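Local coordinates for peptidoglycan-N-acetylglucosamine deacetylase BC_1974 (Bacillus cereus, PDB 5N1P), which removes acetyl groups from N-acetylglucosamine residues of peptidoglycan by zinc-dependent hydrolysis, releasing acetate, at residues Leu68-Met78 with Thr96-Asn107. Sequence-based numbering, arbitrary orientation.
With 8GK (~{N}-oxidanylnaphthalene-1-carboxamide), chain E.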
loop_
_atom_site.group_PDB
_atom_site.type_symbol
_atom_site.label_atom_id
_atom_site.label_comp_id
_atom_site.label_asym_id
_atom_site.label_seq_id
_atom_site.Cartn_x
_atom_site.Cartn_y
_atom_site.Cartn_z
ATOM N N LEU A 68 17.007 6.256 3.472
ATOM C CA LEU A 68 16.569 4.875 3.580
ATOM C C LEU A 68 17.562 3.867 3.030
ATOM O O LEU A 68 17.808 2.830 3.650
ATOM C CB LEU A 68 15.236 4.692 2.860
ATOM C CG LEU A 68 14.046 5.449 3.445
ATOM C CD1 LEU A 68 12.898 5.524 2.441
ATOM C CD2 LEU A 68 13.567 4.773 4.716
ATOM N N TYR A 69 18.113 4.158 1.856
ATOM C CA TYR A 69 18.864 3.140 1.128
ATOM C C TYR A 69 20.366 3.378 1.194
ATOM O O TYR A 69 21.097 2.521 1.686
ATOM C CB TYR A 69 18.358 3.064 -0.316
ATOM C CG TYR A 69 16.863 2.827 -0.322
ATOM C CD1 TYR A 69 16.321 1.694 0.286
ATOM C CD2 TYR A 69 15.992 3.734 -0.906
ATOM C CE1 TYR A 69 14.947 1.466 0.312
ATOM C CE2 TYR A 69 14.616 3.515 -0.887
ATOM C CZ TYR A 69 14.108 2.380 -0.271
ATOM O OH TYR A 69 12.753 2.161 -0.238
ATOM N N LYS A 70 20.825 4.542 0.746
ATOM C CA LYS A 70 22.260 4.843 0.792
ATOM C C LYS A 70 22.789 4.916 2.225
ATOM O O LYS A 70 23.821 4.320 2.550
ATOM C CB LYS A 70 22.542 6.154 0.063
ATOM C CG LYS A 70 21.701 6.325 -1.180
ATOM C CD LYS A 70 22.153 7.501 -2.011
ATOM C CE LYS A 70 21.434 7.516 -3.343
ATOM N NZ LYS A 70 22.224 6.865 -4.431
ATOM N N ASN A 71 22.084 5.647 3.081
ATOM C CA ASN A 71 22.478 5.785 4.481
ATOM C C ASN A 71 22.004 4.593 5.322
ATOM O O ASN A 71 22.336 4.483 6.506
ATOM C CB ASN A 71 21.938 7.090 5.070
ATOM C CG ASN A 71 22.511 8.319 4.395
ATOM O OD1 ASN A 71 23.370 8.220 3.517
ATOM N ND2 ASN A 71 22.036 9.490 4.799
ATOM N N GLY A 72 21.229 3.708 4.699
ATOM C CA GLY A 72 20.833 2.446 5.307
ATOM C C GLY A 72 19.859 2.503 6.472
ATOM O O GLY A 72 19.863 1.623 7.330
ATOM N N GLU A 73 19.010 3.522 6.500
ATOM C CA GLU A 73 18.075 3.679 7.622
ATOM C C GLU A 73 16.739 2.964 7.454
ATOM O O GLU A 73 15.868 3.105 8.313
ATOM C CB GLU A 73 17.800 5.166 7.880
ATOM C CG GLU A 73 19.019 5.950 8.354
ATOM C CD GLU A 73 19.515 5.487 9.709
ATOM O OE1 GLU A 73 18.684 5.033 10.525
ATOM O OE2 GLU A 73 20.736 5.581 9.962
ATOM N N TYR A 74 16.577 2.199 6.367
ATOM C CA TYR A 74 15.291 1.570 6.047
ATOM C C TYR A 74 14.670 0.837 7.232
ATOM O O TYR A 74 13.518 1.092 7.602
ATOM C CB TYR A 74 15.456 0.583 4.889
ATOM C CG TYR A 74 14.141 0.009 4.386
ATOM C CD1 TYR A 74 13.621 -1.179 4.903
ATOM C CD2 TYR A 74 13.424 0.667 3.400
ATOM C CE1 TYR A 74 12.402 -1.697 4.431
ATOM C CE2 TYR A 74 12.227 0.165 2.923
ATOM C CZ TYR A 74 11.724 -1.018 3.435
ATOM O OH TYR A 74 10.528 -1.507 2.953
ATOM N N VAL A 75 15.424 -0.081 7.826
ATOM C CA VAL A 75 14.821 -0.894 8.878
ATOM C C VAL A 75 14.552 -0.049 10.126
ATOM O O VAL A 75 13.499 -0.198 10.753
ATOM C CB VAL A 75 15.685 -2.117 9.222
ATOM C CG1 VAL A 75 15.037 -2.913 10.347
ATOM C CG2 VAL A 75 15.842 -3.000 7.987
ATOM N N ASN A 76 15.462 0.863 10.459
ATOM C CA ASN A 76 15.226 1.750 11.600
ATOM C C ASN A 76 13.932 2.556 11.426
ATOM O O ASN A 76 13.132 2.667 12.361
ATOM C CB ASN A 76 16.414 2.693 11.814
ATOM C CG ASN A 76 17.660 1.964 12.257
ATOM O OD1 ASN A 76 17.577 0.903 12.873
ATOM N ND2 ASN A 76 18.828 2.530 11.954
ATOM N N GLU A 77 13.719 3.113 10.237
ATOM C CA GLU A 77 12.513 3.898 9.997
ATOM C C GLU A 77 11.268 3.042 10.050
ATOM O O GLU A 77 10.235 3.468 10.563
ATOM C CB GLU A 77 12.569 4.601 8.645
ATOM C CG GLU A 77 13.560 5.756 8.625
ATOM C CD GLU A 77 13.233 6.779 7.548
ATOM O OE1 GLU A 77 12.068 6.831 7.098
ATOM O OE2 GLU A 77 14.138 7.553 7.167
ATOM N N MET A 78 11.342 1.842 9.484
ATOM C CA MET A 78 10.167 0.986 9.489
ATOM C C MET A 78 9.806 0.560 10.919
ATOM O O MET A 78 8.627 0.480 11.251
ATOM C CB MET A 78 10.372 -0.234 8.600
ATOM C CG MET A 78 10.447 0.130 7.111
ATOM S SD MET A 78 8.985 1.020 6.544
ATOM C CE MET A 78 9.403 1.301 4.839
ATOM N N THR A 96 6.149 -4.069 5.139
ATOM C CA THR A 96 6.600 -2.756 4.727
ATOM C C THR A 96 6.484 -2.630 3.206
ATOM O O THR A 96 6.554 -3.619 2.482
ATOM C CB THR A 96 8.066 -2.493 5.137
ATOM O OG1 THR A 96 8.945 -3.308 4.337
ATOM C CG2 THR A 96 8.269 -2.837 6.598
ATOM N N ARG A 97 6.276 -1.404 2.759
ATOM C CA ARG A 97 6.281 -1.053 1.332
ATOM C C ARG A 97 7.390 -0.022 1.142
ATOM O O ARG A 97 7.355 1.051 1.738
ATOM C CB ARG A 97 4.899 -0.521 0.931
ATOM C CG ARG A 97 4.799 0.422 -0.261
ATOM C CD ARG A 97 4.891 -0.270 -1.616
ATOM N NE ARG A 97 4.040 -1.431 -1.867
ATOM C CZ ARG A 97 2.765 -1.393 -2.259
ATOM N NH1 ARG A 97 2.114 -0.236 -2.338
ATOM N NH2 ARG A 97 2.115 -2.527 -2.522
ATOM N N PRO A 98 8.416 -0.357 0.343
ATOM C CA PRO A 98 9.533 0.591 0.220
ATOM C C PRO A 98 9.158 1.838 -0.563
ATOM O O PRO A 98 8.628 1.737 -1.667
ATOM C CB PRO A 98 10.609 -0.193 -0.561
ATOM C CG PRO A 98 10.174 -1.622 -0.523
ATOM C CD PRO A 98 8.669 -1.627 -0.362
ATOM N N PRO A 99 9.447 3.016 -0.002
ATOM C CA PRO A 99 9.356 4.196 -0.853
ATOM C C PRO A 99 10.225 4.021 -2.107
ATOM O O PRO A 99 11.364 3.574 -2.006
ATOM C CB PRO A 99 9.883 5.306 0.048
ATOM C CG PRO A 99 9.509 4.861 1.433
ATOM C CD PRO A 99 9.687 3.361 1.410
ATOM N N TYR A 100 9.667 4.356 -3.266
ATOM C CA TYR A 100 10.334 4.238 -4.571
ATOM C C TYR A 100 10.552 2.784 -4.995
ATOM O O TYR A 100 11.221 2.517 -6.003
ATOM C CB TYR A 100 11.667 5.013 -4.588
ATOM C CG TYR A 100 11.480 6.415 -4.066
ATOM C CD1 TYR A 100 10.821 7.385 -4.828
ATOM C CD2 TYR A 100 11.905 6.759 -2.797
ATOM C CE1 TYR A 100 10.621 8.666 -4.330
ATOM C CE2 TYR A 100 11.704 8.028 -2.296
ATOM C CZ TYR A 100 11.060 8.974 -3.064
ATOM O OH TYR A 100 10.853 10.233 -2.539
ATOM N N GLY A 101 9.956 1.848 -4.262
ATOM C CA GLY A 101 10.112 0.431 -4.581
ATOM C C GLY A 101 11.446 -0.116 -4.089
ATOM O O GLY A 101 12.350 0.646 -3.772
ATOM N N SER A 102 11.582 -1.437 -4.042
ATOM C CA SER A 102 12.790 -2.047 -3.470
ATOM C C SER A 102 14.010 -2.041 -4.377
ATOM O O SER A 102 15.123 -2.277 -3.899
ATOM C CB SER A 102 12.515 -3.497 -3.057
ATOM O OG SER A 102 12.233 -4.302 -4.186
ATOM N N MET A 103 13.809 -1.793 -5.669
ATOM C CA MET A 103 14.874 -1.925 -6.669
ATOM C C MET A 103 15.268 -0.564 -7.238
ATOM O O MET A 103 14.438 0.110 -7.841
ATOM C CB MET A 103 14.411 -2.847 -7.803
ATOM C CG MET A 103 15.347 -2.910 -8.991
ATOM S SD MET A 103 16.695 -4.022 -8.611
ATOM C CE MET A 103 15.846 -5.604 -8.473
ATOM N N PRO A 104 16.544 -0.175 -7.099
ATOM C CA PRO A 104 17.665 -0.954 -6.568
ATOM C C PRO A 104 18.007 -0.657 -5.108
ATOM O O PRO A 104 19.013 -1.178 -4.618
ATOM C CB PRO A 104 18.818 -0.520 -7.472
ATOM C CG PRO A 104 18.518 0.940 -7.711
ATOM C CD PRO A 104 17.005 1.091 -7.700
ATOM N N GLY A 105 17.199 0.160 -4.436
ATOM C CA GLY A 105 17.506 0.646 -3.098
ATOM C C GLY A 105 17.810 -0.392 -2.027
ATOM O O GLY A 105 18.788 -0.259 -1.283
ATOM N N LEU A 106 16.973 -1.419 -1.932
ATOM C CA LEU A 106 17.149 -2.445 -0.905
ATOM C C LEU A 106 18.190 -3.460 -1.346
ATOM O O LEU A 106 17.856 -4.524 -1.864
ATOM C CB LEU A 106 15.831 -3.160 -0.600
ATOM C CG LEU A 106 14.837 -2.576 0.400
ATOM C CD1 LEU A 106 13.772 -3.636 0.664
ATOM C CD2 LEU A 106 15.501 -2.122 1.707
ATOM N N ASN A 107 19.455 -3.128 -1.131
ATOM C CA ASN A 107 20.551 -4.014 -1.516
ATOM C C ASN A 107 20.653 -5.253 -0.621
ATOM O O ASN A 107 19.909 -5.397 0.351
ATOM C CB ASN A 107 21.876 -3.253 -1.487
ATOM C CG ASN A 107 22.124 -2.583 -0.155
ATOM O OD1 ASN A 107 22.188 -3.243 0.878
ATOM N ND2 ASN A 107 22.274 -1.266 -0.173
HETATM C C1 8GK E . 6.195 5.066 -3.772
HETATM C C2 8GK E . 6.876 5.116 -5.101
HETATM C C3 8GK E . 7.292 6.350 -5.579
HETATM C C4 8GK E . 7.946 6.428 -6.804
HETATM C C5 8GK E . 8.195 5.272 -7.545
HETATM C C6 8GK E . 7.780 4.037 -7.060
HETATM C C7 8GK E . 7.124 3.961 -5.833
HETATM C C8 8GK E . 8.350 7.670 -7.273
HETATM C C9 8GK E . 8.103 8.827 -6.539
HETATM C C10 8GK E . 7.446 8.746 -5.316
HETATM C C11 8GK E . 7.046 7.504 -4.841
HETATM O O12 8GK E . 6.874 5.335 -2.802
HETATM N N13 8GK E . 4.900 4.777 -3.656
HETATM O O14 8GK E . 4.202 5.404 -2.624
HETATM O O HOH W 1 22.941 0.698 2.150
#
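Tyr69 and Tyr74 carry this contact, each sending its hydroxyl into the loop 96-107, a worked example of two buried phenols bonding to an active-site loop. Tyr69 OH donates to Pro99 O at 2.7 Å, on a lone pair in the carbonyl plane (C=O...donor angle 137°). Gly105 CA lies over one face, 4.0 Å from the centroid of the Tyr69 ring in a CH-pi contact. Tyr74, its CG swung anti to the backbone N (chi1 -173°), extends its ring between Leu106 CD2 over the centre of one face and Met78 CG near the rim of the other. Its OH donates to Thr96 OG1 at 2.8 Å, and that oxygen in turn donates to Lys120 O. Leu68 CD1 meets Pro99 CG at 3.6 Å, the side chains crossing at about a right angle. At the outer margin a water links Tyr69 O to Asn107 ND2, while Asn107 OD1 caps helix 108-116 at Leu110 N.

The carbonyl that Tyr69 bonds belongs to the type II turn Pro98-Gly101, whose Tyr100 N donates a nearly straight hydrogen bond (168°) to O12 of the bound N-hydroxynaphthalene-1-carboxamide at 3.0 Å. Arg97 forms a salt bridge with Asp9, the probable proton acceptor, and also bonds to Trp122 O. The contact thus joins helices 65-70 and 74-89 to the loop between strand 95-96 and helix 108-116, with Val121 (strand 120-121) and Val114 also packing against Tyr74.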